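Local coordinates for protein beta-glucoside phosphorylase BglX (PDB 5VQE) that probably cleaves beta-glucosides by phosphorolysis as a member of glycoside hydrolase family 3, holding the glucose unit in a pocket of its N-terminal domain, at residues L93-M104 and L128-V139; Y109-A118 and N528-T536. All blocks are in the same frame, centred on the assembly; numbering follows the deposited sequence.

Interaction 1. Residues L93-M104 and L128-V139; sequences LERGGSGGNGGM and LGEVCASEGSAV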
ATOM      1  N   LEU A  93      -0.275   5.960  -3.492  1.00 10.89           N
ATOM      2  CA  LEU A  93       0.129   6.918  -2.459  1.00 12.49           C
ATOM      3  C   LEU A  93      -0.240   6.345  -1.092  1.00 12.36           C
ATOM      4  O   LEU A  93      -1.234   6.712  -0.468  1.00 13.24           O
ATOM      5  CB  LEU A  93      -0.514   8.273  -2.707  1.00 11.35           C
ATOM      6  CG  LEU A  93      -0.065   8.968  -3.988  1.00 10.43           C
ATOM      7  CD1 LEU A  93      -1.174   9.865  -4.508  1.00 10.83           C
ATOM      8  CD2 LEU A  93       1.219   9.766  -3.751  1.00 15.37           C
ATOM      9  N   GLU A  94       0.614   5.441  -0.615  1.00 10.85           N
ATOM     10  CA  GLU A  94       0.343   4.621   0.557  1.00 12.98           C
ATOM     11  C   GLU A  94       0.788   5.275   1.862  1.00 12.05           C
ATOM     12  O   GLU A  94       0.121   5.113   2.887  1.00 12.19           O
ATOM     13  CB  GLU A  94       1.048   3.272   0.385  1.00 15.90           C
ATOM     14  CG  GLU A  94       0.809   2.258   1.473  1.00 13.01           C
ATOM     15  CD  GLU A  94       1.649   1.013   1.256  1.00 22.25           C
ATOM     16  OE1 GLU A  94       2.774   0.944   1.805  1.00 17.91           O
ATOM     17  OE2 GLU A  94       1.200   0.124   0.501  1.00 17.61           O
ATOM     18  N   ARG A  95       1.901   6.015   1.841  1.00 11.17           N
ATOM     19  CA  ARG A  95       2.564   6.482   3.054  1.00 11.76           C
ATOM     20  C   ARG A  95       2.792   7.988   3.046  1.00 12.58           C
ATOM     21  O   ARG A  95       3.595   8.496   3.847  1.00 12.89           O
ATOM     22  CB  ARG A  95       3.896   5.755   3.231  1.00 11.22           C
ATOM     23  CG  ARG A  95       3.731   4.262   3.118  1.00 14.38           C
ATOM     24  CD  ARG A  95       4.955   3.509   3.550  1.00 16.86           C
ATOM     25  NE  ARG A  95       4.731   2.079   3.393  1.00 15.65           N
ATOM     26  CZ  ARG A  95       5.481   1.130   3.940  1.00 20.18           C
ATOM     27  NH1 ARG A  95       6.536   1.444   4.693  1.00 15.90           N
ATOM     28  NH2 ARG A  95       5.164  -0.140   3.725  1.00 16.38           N
ATOM     29  N   GLY A  96       2.090   8.706   2.175  1.00 13.70           N
ATOM     30  CA  GLY A  96       2.294  10.125   1.958  1.00 15.20           C
ATOM     31  C   GLY A  96       2.669  10.340   0.509  1.00 14.40           C
ATOM     32  O   GLY A  96       2.378   9.488  -0.330  1.00 13.65           O
ATOM     33  N   GLY A  97       3.322  11.455   0.190  1.00 13.31           N
ATOM     34  CA  GLY A  97       3.806  11.645  -1.169  1.00 16.02           C
ATOM     35  C   GLY A  97       4.813  10.595  -1.592  1.00 15.67           C
ATOM     36  O   GLY A  97       4.902  10.257  -2.773  1.00 19.53           O
ATOM     37  N   SER A  98       5.588  10.074  -0.647  1.00 14.15           N
ATOM     38  CA  SER A  98       6.621   9.087  -0.920  1.00 15.49           C
ATOM     39  C   SER A  98       6.542   7.968   0.108  1.00 14.92           C
ATOM     40  O   SER A  98       5.843   8.070   1.118  1.00 15.36           O
ATOM     41  CB  SER A  98       8.020   9.724  -0.893  1.00 17.91           C
ATOM     42  OG  SER A  98       8.177  10.631  -1.972  1.00 25.76           O
ATOM     43  N   GLY A  99       7.287   6.907  -0.158  1.00 15.37           N
ATOM     44  CA  GLY A  99       7.420   5.780   0.739  1.00 17.21           C
ATOM     45  C   GLY A  99       6.580   4.595   0.296  1.00 19.13           C
ATOM     46  O   GLY A  99       5.495   4.743  -0.276  1.00 20.67           O
ATOM     47  N   GLY A 100       7.097   3.397   0.553  1.00 22.16           N
ATOM     48  CA  GLY A 100       6.351   2.181   0.289  1.00 23.60           C
ATOM     49  C   GLY A 100       6.353   1.703  -1.147  1.00 28.77           C
ATOM     50  O   GLY A 100       5.395   1.048  -1.572  1.00 34.65           O
ATOM     51  N   ASN A 101       7.392   2.012  -1.919  1.00 27.48           N
ATOM     52  CA  ASN A 101       7.524   1.573  -3.308  1.00 31.38           C
ATOM     53  C   ASN A 101       6.508   2.229  -4.233  1.00 29.36           C
ATOM     54  O   ASN A 101       6.476   1.903  -5.421  1.00 32.65           O
ATOM     55  CB  ASN A 101       7.383   0.053  -3.469  1.00 36.30           C
ATOM     56  CG  ASN A 101       8.406  -0.725  -2.665  1.00 43.42           C
ATOM     57  OD1 ASN A 101       8.056  -1.634  -1.914  1.00 48.49           O
ATOM     58  ND2 ASN A 101       9.683  -0.376  -2.824  1.00 50.13           N
ATOM     59  N   GLY A 102       5.677   3.134  -3.731  1.00 28.77           N
ATOM     60  CA  GLY A 102       4.751   3.865  -4.569  1.00 28.48           C
ATOM     61  C   GLY A 102       4.848   5.351  -4.309  1.00 25.59           C
ATOM     62  O   GLY A 102       5.748   5.808  -3.596  1.00 22.05           O
ATOM     63  N   GLY A 103       3.915   6.117  -4.861  1.00 21.93           N
ATOM     64  CA  GLY A 103       3.950   7.551  -4.686  1.00 19.32           C
ATOM     65  C   GLY A 103       4.922   8.188  -5.662  1.00 23.28           C
ATOM     66  O   GLY A 103       5.117   7.708  -6.777  1.00 23.86           O
ATOM     67  N   MET A 104       5.544   9.281  -5.230  1.00 20.12           N
ATOM     68  CA  MET A 104       6.526   9.966  -6.051  1.00 19.39           C
ATOM     69  C   MET A 104       7.889   9.912  -5.377  1.00 19.23           C
ATOM     70  O   MET A 104       8.007   9.712  -4.171  1.00 21.48           O
ATOM     71  CB  MET A 104       6.113  11.418  -6.327  1.00 18.15           C
ATOM     72  CG  MET A 104       5.865  12.269  -5.105  1.00 20.58           C
ATOM     73  SD  MET A 104       5.113  13.878  -5.489  1.00 26.72           S
ATOM     74  CE  MET A 104       3.524  13.400  -6.120  1.00 16.11           C
ATOM     75  N   LEU A 128      -2.372  11.671   7.122  1.00 11.91           N
ATOM     76  CA  LEU A 128      -1.751  10.851   6.084  1.00 11.24           C
ATOM     77  C   LEU A 128      -2.473  11.015   4.755  1.00  9.21           C
ATOM     78  O   LEU A 128      -1.846  11.229   3.714  1.00 12.82           O
ATOM     79  CB  LEU A 128      -1.750   9.379   6.499  1.00  9.75           C
ATOM     80  CG  LEU A 128      -1.208   8.413   5.443  1.00 10.53           C
ATOM     81  CD1 LEU A 128       0.263   8.691   5.180  1.00 12.54           C
ATOM     82  CD2 LEU A 128      -1.425   6.984   5.899  1.00 17.80           C
ATOM     83  N   GLY A 129      -3.800  10.887   4.772  1.00 10.76           N
ATOM     84  CA  GLY A 129      -4.564  11.036   3.546  1.00 11.02           C
ATOM     85  C   GLY A 129      -4.412  12.411   2.922  1.00 12.57           C
ATOM     86  O   GLY A 129      -4.303  12.540   1.700  1.00 11.17           O
ATOM     87  N   GLU A 130      -4.405  13.459   3.751  1.00 10.57           N
ATOM     88  CA  GLU A 130      -4.191  14.805   3.231  1.00 13.89           C
ATOM     89  C   GLU A 130      -2.849  14.921   2.520  1.00 10.83           C
ATOM     90  O   GLU A 130      -2.762  15.507   1.437  1.00 12.61           O
ATOM     91  CB  GLU A 130      -4.285  15.844   4.357  1.00 11.83           C
ATOM     92  CG  GLU A 130      -5.691  16.147   4.793  1.00 14.75           C
ATOM     93  CD  GLU A 130      -5.863  17.577   5.292  1.00 21.43           C
ATOM     94  OE1 GLU A 130      -5.469  18.515   4.572  1.00 21.26           O
ATOM     95  OE2 GLU A 130      -6.410  17.762   6.394  1.00 22.24           O
ATOM     96  N   VAL A 131      -1.779  14.385   3.111  1.00 10.79           N
ATOM     97  CA  VAL A 131      -0.475  14.491   2.456  1.00 13.54           C
ATOM     98  C   VAL A 131      -0.499  13.758   1.126  1.00 12.18           C
ATOM     99  O   VAL A 131      -0.023  14.267   0.104  1.00 11.14           O
ATOM    100  CB  VAL A 131       0.651  13.961   3.360  1.00 12.79           C
ATOM    101  CG1 VAL A 131       1.994  14.016   2.622  1.00 11.43           C
ATOM    102  CG2 VAL A 131       0.723  14.765   4.640  1.00 15.04           C
ATOM    103  N   CYS A 132      -1.046  12.543   1.118  1.00 13.04           N
ATOM    104  CA  CYS A 132      -1.094  11.774  -0.120  1.00 11.72           C
ATOM    105  C   CYS A 132      -1.826  12.547  -1.207  1.00 10.89           C
ATOM    106  O   CYS A 132      -1.328  12.700  -2.329  1.00 10.29           O
ATOM    107  CB  CYS A 132      -1.780  10.431   0.113  1.00  9.69           C
ATOM    108  SG  CYS A 132      -0.966   9.312   1.280  1.00 13.69           S
ATOM    109  N   ALA A 133      -3.023  13.029  -0.894  1.00 10.52           N
ATOM    110  CA  ALA A 133      -3.860  13.669  -1.893  1.00  9.45           C
ATOM    111  C   ALA A 133      -3.378  15.079  -2.203  1.00 14.14           C
ATOM    112  O   ALA A 133      -3.430  15.515  -3.362  1.00 12.57           O
ATOM    113  CB  ALA A 133      -5.309  13.679  -1.414  1.00 10.63           C
ATOM    114  N   SER A 134      -2.906  15.804  -1.188  1.00 11.55           N
ATOM    115  CA  SER A 134      -2.389  17.147  -1.421  1.00 12.78           C
ATOM    116  C   SER A 134      -1.195  17.111  -2.364  1.00 12.72           C
ATOM    117  O   SER A 134      -1.143  17.860  -3.349  1.00 12.76           O
ATOM    118  CB  SER A 134      -2.008  17.804  -0.094  1.00 14.49           C
ATOM    119  OG  SER A 134      -1.473  19.090  -0.325  1.00 20.69           O
ATOM    120  N   GLU A 135      -0.223  16.242  -2.082  1.00 12.91           N
ATOM    121  CA  GLU A 135       0.970  16.177  -2.924  1.00 12.08           C
ATOM    122  C   GLU A 135       0.667  15.512  -4.261  1.00 15.61           C
ATOM    123  O   GLU A 135       1.143  15.962  -5.309  1.00 11.93           O
ATOM    124  CB  GLU A 135       2.084  15.456  -2.163  1.00 13.47           C
ATOM    125  CG  GLU A 135       2.427  16.182  -0.857  1.00 12.43           C
ATOM    126  CD  GLU A 135       3.735  15.753  -0.240  1.00 14.69           C
ATOM    127  OE1 GLU A 135       4.301  14.730  -0.681  1.00 13.81           O
ATOM    128  OE2 GLU A 135       4.207  16.456   0.685  1.00 13.38           O
ATOM    129  N   GLY A 136      -0.164  14.470  -4.254  1.00 11.55           N
ATOM    130  CA  GLY A 136      -0.545  13.839  -5.507  1.00 12.71           C
ATOM    131  C   GLY A 136      -1.302  14.776  -6.430  1.00 10.52           C
ATOM    132  O   GLY A 136      -1.009  14.858  -7.623  1.00  9.98           O
ATOM    133  N   SER A 137      -2.290  15.495  -5.893  1.00 12.37           N
ATOM    134  CA  SER A 137      -3.112  16.341  -6.755  1.00 13.82           C
ATOM    135  C   SER A 137      -2.309  17.492  -7.343  1.00 15.42           C
ATOM    136  O   SER A 137      -2.642  17.982  -8.427  1.00 14.59           O
ATOM    137  CB  SER A 137      -4.333  16.878  -5.996  1.00 12.70           C
ATOM    138  OG  SER A 137      -3.983  17.700  -4.892  1.00 14.35           O
ATOM    139  N   ALA A 138      -1.247  17.925  -6.660  1.00 13.84           N
ATOM    140  CA  ALA A 138      -0.408  18.994  -7.198  1.00 14.60           C
ATOM    141  C   ALA A 138       0.190  18.622  -8.548  1.00 16.06           C
ATOM    142  O   ALA A 138       0.435  19.501  -9.384  1.00 17.27           O
ATOM    143  CB  ALA A 138       0.709  19.330  -6.215  1.00 13.27           C
ATOM    144  N   VAL A 139       0.458  17.337  -8.772  1.00 13.43           N
ATOM    145  CA  VAL A 139       1.079  16.900 -10.010  1.00 14.09           C
ATOM    146  C   VAL A 139       0.087  16.256 -10.961  1.00 14.46           C
ATOM    147  O   VAL A 139       0.492  15.765 -12.022  1.00 13.15           O
ATOM    148  CB  VAL A 139       2.259  15.942  -9.731  1.00 13.58           C
ATOM    149  CG1 VAL A 139       3.234  16.565  -8.745  1.00 21.16           C
ATOM    150  CG2 VAL A 139       1.779  14.588  -9.227  1.00 14.79           C
TER
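Cys132 and Leu93 meet with SG and CG each anti to their own carbonyl carbon (chi1 -62° and -65°), which turns Cys132 SG in to the Leu93 carbonyl, 3.1 Å from Leu93 O, and carries the Leu93 branch onto the helix, CD1 3.6 Å from Cys132 O. The CB atoms of Leu93 and Cys132 pack 3.8 Å apart. Leu93 O is hydrogen-bonded by Tyr179 OH of helix 169-184. Cys132 SG also stands 3.2 Å from Gly96 N, so the thiol fills the bend of the loop; Gly96 N is buried without a partner in the model. Leu128 rests CD1 on the next peptide, 3.4 Å from Arg95 C. Two glycines permit the close approach. Gly97 CA lies 3.2 Å from Glu135 OE1, where a side chain would clash, and a CB on Gly136 would run into Leu93 CD1. Glu135 OE2 is held by Thr108, His380 and Gln376. Farther along, Val139 is met tip to tip by Met104, bent at its last torsion (chi3 65°), CE to CG2 at 3.8 Å. Glu94 OE1 takes Arg95 NE on its anti lone pair in a salt bridge lying in the guanidinium plane, and OE2 forms another with Arg163 of the sugar pocket. The contact packs the loop after strand 88-91 of the TIM-barrel-like domain against helix 122-138, with helix 69-82 touching Met104 and Val139, and helix 378-391 touching Val131.

Interaction 2. Residues Y109-A118 and N528-T536; sequences YVASPMGVAA and NAYTSNEAT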
ATOM      1  N   TYR A 109       7.513  11.366   2.811  1.00 16.99           N
ATOM      2  CA  TYR A 109       7.295  10.067   3.446  1.00 12.02           C
ATOM      3  C   TYR A 109       6.825  10.312   4.876  1.00 14.01           C
ATOM      4  O   TYR A 109       7.619  10.702   5.737  1.00 14.47           O
ATOM      5  CB  TYR A 109       8.582   9.242   3.409  1.00 16.56           C
ATOM      6  CG  TYR A 109       8.446   7.793   3.858  1.00 13.96           C
ATOM      7  CD1 TYR A 109       7.238   7.292   4.326  1.00 14.88           C
ATOM      8  CD2 TYR A 109       9.535   6.933   3.827  1.00 15.75           C
ATOM      9  CE1 TYR A 109       7.116   5.988   4.733  1.00 14.58           C
ATOM     10  CE2 TYR A 109       9.419   5.612   4.235  1.00 17.00           C
ATOM     11  CZ  TYR A 109       8.201   5.151   4.686  1.00 16.39           C
ATOM     12  OH  TYR A 109       8.044   3.850   5.107  1.00 16.62           O
ATOM     13  N   VAL A 110       5.536  10.102   5.135  1.00 10.80           N
ATOM     14  CA  VAL A 110       4.952  10.354   6.448  1.00 12.86           C
ATOM     15  C   VAL A 110       5.180   9.148   7.349  1.00 14.60           C
ATOM     16  O   VAL A 110       5.957   9.207   8.308  1.00 14.16           O
ATOM     17  CB  VAL A 110       3.452  10.675   6.336  1.00 13.42           C
ATOM     18  CG1 VAL A 110       2.824  10.854   7.722  1.00 14.92           C
ATOM     19  CG2 VAL A 110       3.237  11.924   5.479  1.00 16.86           C
ATOM     20  N   ALA A 111       4.497   8.046   7.050  1.00 12.44           N
ATOM     21  CA  ALA A 111       4.573   6.846   7.870  1.00 12.72           C
ATOM     22  C   ALA A 111       3.906   5.703   7.126  1.00 14.66           C
ATOM     23  O   ALA A 111       3.071   5.917   6.242  1.00 11.31           O
ATOM     24  CB  ALA A 111       3.903   7.047   9.232  1.00 14.74           C
ATOM     25  N   SER A 112       4.287   4.479   7.492  1.00 14.26           N
ATOM     26  CA  SER A 112       3.490   3.330   7.092  1.00 13.67           C
ATOM     27  C   SER A 112       2.107   3.443   7.730  1.00 12.37           C
ATOM     28  O   SER A 112       1.940   4.107   8.757  1.00 10.90           O
ATOM     29  CB  SER A 112       4.162   2.025   7.523  1.00 11.63           C
ATOM     30  OG  SER A 112       4.207   1.922   8.943  1.00 13.09           O
ATOM     31  N   PRO A 113       1.094   2.803   7.138  1.00 10.53           N
ATOM     32  CA  PRO A 113      -0.227   2.802   7.788  1.00 11.93           C
ATOM     33  C   PRO A 113      -0.206   2.221   9.191  1.00 12.79           C
ATOM     34  O   PRO A 113      -0.935   2.702  10.072  1.00 12.72           O
ATOM     35  CB  PRO A 113      -1.078   1.962   6.828  1.00 11.81           C
ATOM     36  CG  PRO A 113      -0.448   2.191   5.494  1.00 13.47           C
ATOM     37  CD  PRO A 113       1.031   2.278   5.763  1.00 13.63           C
ATOM     38  N   MET A 114       0.614   1.198   9.435  1.00 10.62           N
ATOM     39  CA  MET A 114       0.617   0.598  10.760  1.00 12.44           C
ATOM     40  C   MET A 114       1.204   1.556  11.784  1.00 12.24           C
ATOM     41  O   MET A 114       0.729   1.611  12.923  1.00 11.43           O
ATOM     42  CB  MET A 114       1.386  -0.722  10.761  1.00 10.89           C
ATOM     43  CG  MET A 114       1.308  -1.414  12.104  1.00 11.80           C
ATOM     44  SD  MET A 114       2.128  -2.998  12.155  1.00 14.30           S
ATOM     45  CE  MET A 114       0.927  -4.007  11.267  1.00 13.09           C
ATOM     46  N   GLY A 115       2.218   2.329  11.394  1.00 12.94           N
ATOM     47  CA  GLY A 115       2.721   3.367  12.280  1.00 16.54           C
ATOM     48  C   GLY A 115       1.641   4.368  12.642  1.00 12.59           C
ATOM     49  O   GLY A 115       1.494   4.751  13.802  1.00 13.15           O
ATOM     50  N   VAL A 116       0.874   4.807  11.648  1.00 13.91           N
ATOM     51  CA  VAL A 116      -0.301   5.630  11.907  1.00 12.88           C
ATOM     52  C   VAL A 116      -1.246   4.934  12.878  1.00 13.87           C
ATOM     53  O   VAL A 116      -1.792   5.559  13.795  1.00 14.12           O
ATOM     54  CB  VAL A 116      -1.000   5.954  10.578  1.00 12.82           C
ATOM     55  CG1 VAL A 116      -2.389   6.569  10.822  1.00 14.57           C
ATOM     56  CG2 VAL A 116      -0.118   6.880   9.754  1.00 14.99           C
ATOM     57  N   ALA A 117      -1.483   3.634  12.673  1.00 13.25           N
ATOM     58  CA  ALA A 117      -2.404   2.908  13.542  1.00 13.63           C
ATOM     59  C   ALA A 117      -1.893   2.858  14.976  1.00 13.03           C
ATOM     60  O   ALA A 117      -2.690   2.882  15.922  1.00 15.81           O
ATOM     61  CB  ALA A 117      -2.615   1.489  13.023  1.00 12.78           C
ATOM     62  N   ALA A 118      -0.572   2.771  15.151  1.00 13.30           N
ATOM     63  CA  ALA A 118       0.006   2.728  16.492  1.00 13.31           C
ATOM     64  C   ALA A 118      -0.232   4.022  17.267  1.00 15.43           C
ATOM     65  O   ALA A 118      -0.230   4.003  18.505  1.00 19.41           O
ATOM     66  CB  ALA A 118       1.499   2.433  16.401  1.00 17.60           C
ATOM     67  N   ASN A 528       9.174  -1.291  18.459  1.00 12.91           N
ATOM     68  CA  ASN A 528       8.647  -1.225  17.101  1.00 13.31           C
ATOM     69  C   ASN A 528       8.449   0.235  16.712  1.00 16.85           C
ATOM     70  O   ASN A 528       7.780   0.983  17.431  1.00 15.47           O
ATOM     71  CB  ASN A 528       7.319  -1.973  16.993  1.00 12.19           C
ATOM     72  CG  ASN A 528       7.493  -3.448  16.693  1.00 13.46           C
ATOM     73  OD1 ASN A 528       8.477  -3.860  16.078  1.00 13.57           O
ATOM     74  ND2 ASN A 528       6.516  -4.249  17.101  1.00 12.93           N
ATOM     75  N   ALA A 529       9.016   0.626  15.565  1.00 12.87           N
ATOM     76  CA  ALA A 529       8.849   1.965  15.022  1.00 12.94           C
ATOM     77  C   ALA A 529       8.085   2.001  13.701  1.00 17.99           C
ATOM     78  O   ALA A 529       7.682   3.089  13.276  1.00 12.16           O
ATOM     79  CB  ALA A 529      10.218   2.628  14.832  1.00 14.58           C
ATOM     80  N   TYR A 530       7.919   0.856  13.027  1.00 13.50           N
ATOM     81  CA  TYR A 530       7.006   0.665  11.894  1.00 14.99           C
ATOM     82  C   TYR A 530       7.433   1.352  10.600  1.00 15.46           C
ATOM     83  O   TYR A 530       6.969   0.971   9.518  1.00 14.14           O
ATOM     84  CB  TYR A 530       5.595   1.148  12.238  1.00 12.78           C
ATOM     85  CG  TYR A 530       5.053   0.688  13.568  1.00 13.04           C
ATOM     86  CD1 TYR A 530       4.619  -0.616  13.754  1.00 11.59           C
ATOM     87  CD2 TYR A 530       4.949   1.573  14.634  1.00 14.55           C
ATOM     88  CE1 TYR A 530       4.116  -1.037  14.968  1.00 13.85           C
ATOM     89  CE2 TYR A 530       4.446   1.168  15.848  1.00 15.29           C
ATOM     90  CZ  TYR A 530       4.032  -0.140  16.014  1.00 14.73           C
ATOM     91  OH  TYR A 530       3.526  -0.549  17.226  1.00 13.52           O
ATOM     92  N   THR A 531       8.275   2.380  10.688  1.00 13.38           N
ATOM     93  CA  THR A 531       8.666   3.175   9.532  1.00 12.41           C
ATOM     94  C   THR A 531      10.139   3.527   9.619  1.00 16.90           C
ATOM     95  O   THR A 531      10.611   3.946  10.677  1.00 16.50           O
ATOM     96  CB  THR A 531       7.858   4.476   9.463  1.00 14.23           C
ATOM     97  OG1 THR A 531       6.455   4.183   9.526  1.00 16.44           O
ATOM     98  CG2 THR A 531       8.172   5.236   8.195  1.00 15.62           C
ATOM     99  N   SER A 532      10.855   3.400   8.503  1.00 13.30           N
ATOM    100  CA  SER A 532      12.279   3.739   8.451  1.00 17.97           C
ATOM    101  C   SER A 532      12.436   5.003   7.608  1.00 18.22           C
ATOM    102  O   SER A 532      12.712   4.951   6.410  1.00 15.40           O
ATOM    103  CB  SER A 532      13.105   2.593   7.896  1.00 18.37           C
ATOM    104  OG  SER A 532      14.493   2.868   8.066  1.00 15.60           O
ATOM    105  N   ASN A 533      12.228   6.153   8.244  1.00 16.00           N
ATOM    106  CA  ASN A 533      12.498   7.430   7.600  1.00 19.87           C
ATOM    107  C   ASN A 533      13.154   8.360   8.611  1.00 16.65           C
ATOM    108  O   ASN A 533      13.296   8.035   9.792  1.00 14.48           O
ATOM    109  CB  ASN A 533      11.225   8.054   7.004  1.00 16.17           C
ATOM    110  CG  ASN A 533      10.175   8.387   8.045  1.00 17.43           C
ATOM    111  OD1 ASN A 533      10.413   8.319   9.251  1.00 16.12           O
ATOM    112  ND2 ASN A 533       8.993   8.760   7.571  1.00 17.81           N
ATOM    113  N   GLU A 534      13.576   9.527   8.124  1.00 18.05           N
ATOM    114  CA  GLU A 534      14.316  10.453   8.973  1.00 22.11           C
ATOM    115  C   GLU A 534      13.509  10.846  10.205  1.00 17.70           C
ATOM    116  O   GLU A 534      14.044  10.887  11.318  1.00 18.90           O
ATOM    117  CB  GLU A 534      14.711  11.690   8.166  1.00 23.27           C
ATOM    118  CG  GLU A 534      15.140  12.880   9.019  1.00 28.80           C
ATOM    119  CD  GLU A 534      15.830  13.959   8.204  1.00 40.01           C
ATOM    120  OE1 GLU A 534      15.903  13.814   6.966  1.00 43.39           O
ATOM    121  OE2 GLU A 534      16.299  14.949   8.805  1.00 34.33           O
ATOM    122  N   ALA A 535      12.221  11.145  10.029  1.00 18.73           N
ATOM    123  CA  ALA A 535      11.408  11.585  11.157  1.00 17.61           C
ATOM    124  C   ALA A 535      11.381  10.538  12.260  1.00 20.31           C
ATOM    125  O   ALA A 535      11.511  10.869  13.445  1.00 17.93           O
ATOM    126  CB  ALA A 535       9.992  11.904  10.687  1.00 20.54           C
ATOM    127  N   THR A 536      11.222   9.263  11.894  1.00 16.54           N
ATOM    128  CA  THR A 536      11.139   8.220  12.906  1.00 14.32           C
ATOM    129  C   THR A 536      12.487   7.978  13.560  1.00 15.34           C
ATOM    130  O   THR A 536      12.544   7.662  14.754  1.00 15.21           O
ATOM    131  CB  THR A 536      10.605   6.934  12.280  1.00 16.78           C
ATOM    132  OG1 THR A 536       9.376   7.223  11.605  1.00 17.05           O
ATOM    133  CG2 THR A 536      10.364   5.863  13.338  1.00 17.72           C
TER
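Ser112 meets Thr531 and Tyr530 where the family 3 N-terminal domain joins the six-stranded mixed sheet domain; Ser112 and Asn533 each N-cap a helix. Three hydrogen bonds cross the contact. Ser112 N donates to Thr531 OG1 (3.0 Å, nearly straight at 165°), and Ser112 OG donates to Tyr530 O (3.0 Å) from above the carbonyl plane while accepting the capping bond from Gly115 N. Asn533 ND2 reaches Val110 O at 3.2 Å in a bent bond (142° at the hydrogen), the acceptor in the amide plane but the donor above the carbonyl plane. Thr536 N and Thr536 OG1 grip Asn533 OD1 from opposite faces, fixing the amide's rotation. With an alanine here the amide is gone, and Val110 O would probably lose this donor and the helix starting at Glu534 its cap.

Packing surrounds two tyrosine rings. Asn533 ND2 lies over one face of the Tyr109 ring, the amide turned 71° against it, and Thr531 CG2 approaches the phenol end, whose OH bonds to Arg95. The Met114 and Tyr530 side chains cross at about a right angle, Met114 SD oblique to the ring, 4.8 Å from the Tyr530 centroid. Ala118 CB packs 3.3 Å from Tyr530 CE2.

Overall arrangement
From the N terminus, the chain leaves strand 88-91 and runs through 93-104, then 109-118, before 128-139, carried largely by helix 122-138, comes back to close interaction 1, a short loop of 23 intervening residues. Interaction 2 opens within that loop but closes only 409 residues later at 528-536, so the two contacts cross. Interaction 1 stays inside the N-terminal domain, near the bound sugar; interaction 2 ties that domain to the end of strand 525-528 and the start of helix 534-544. Their centres are 14 Å apart, and they touch directly: Arg95 O lies 2.8 Å from Val110 N, a probable hydrogen bond.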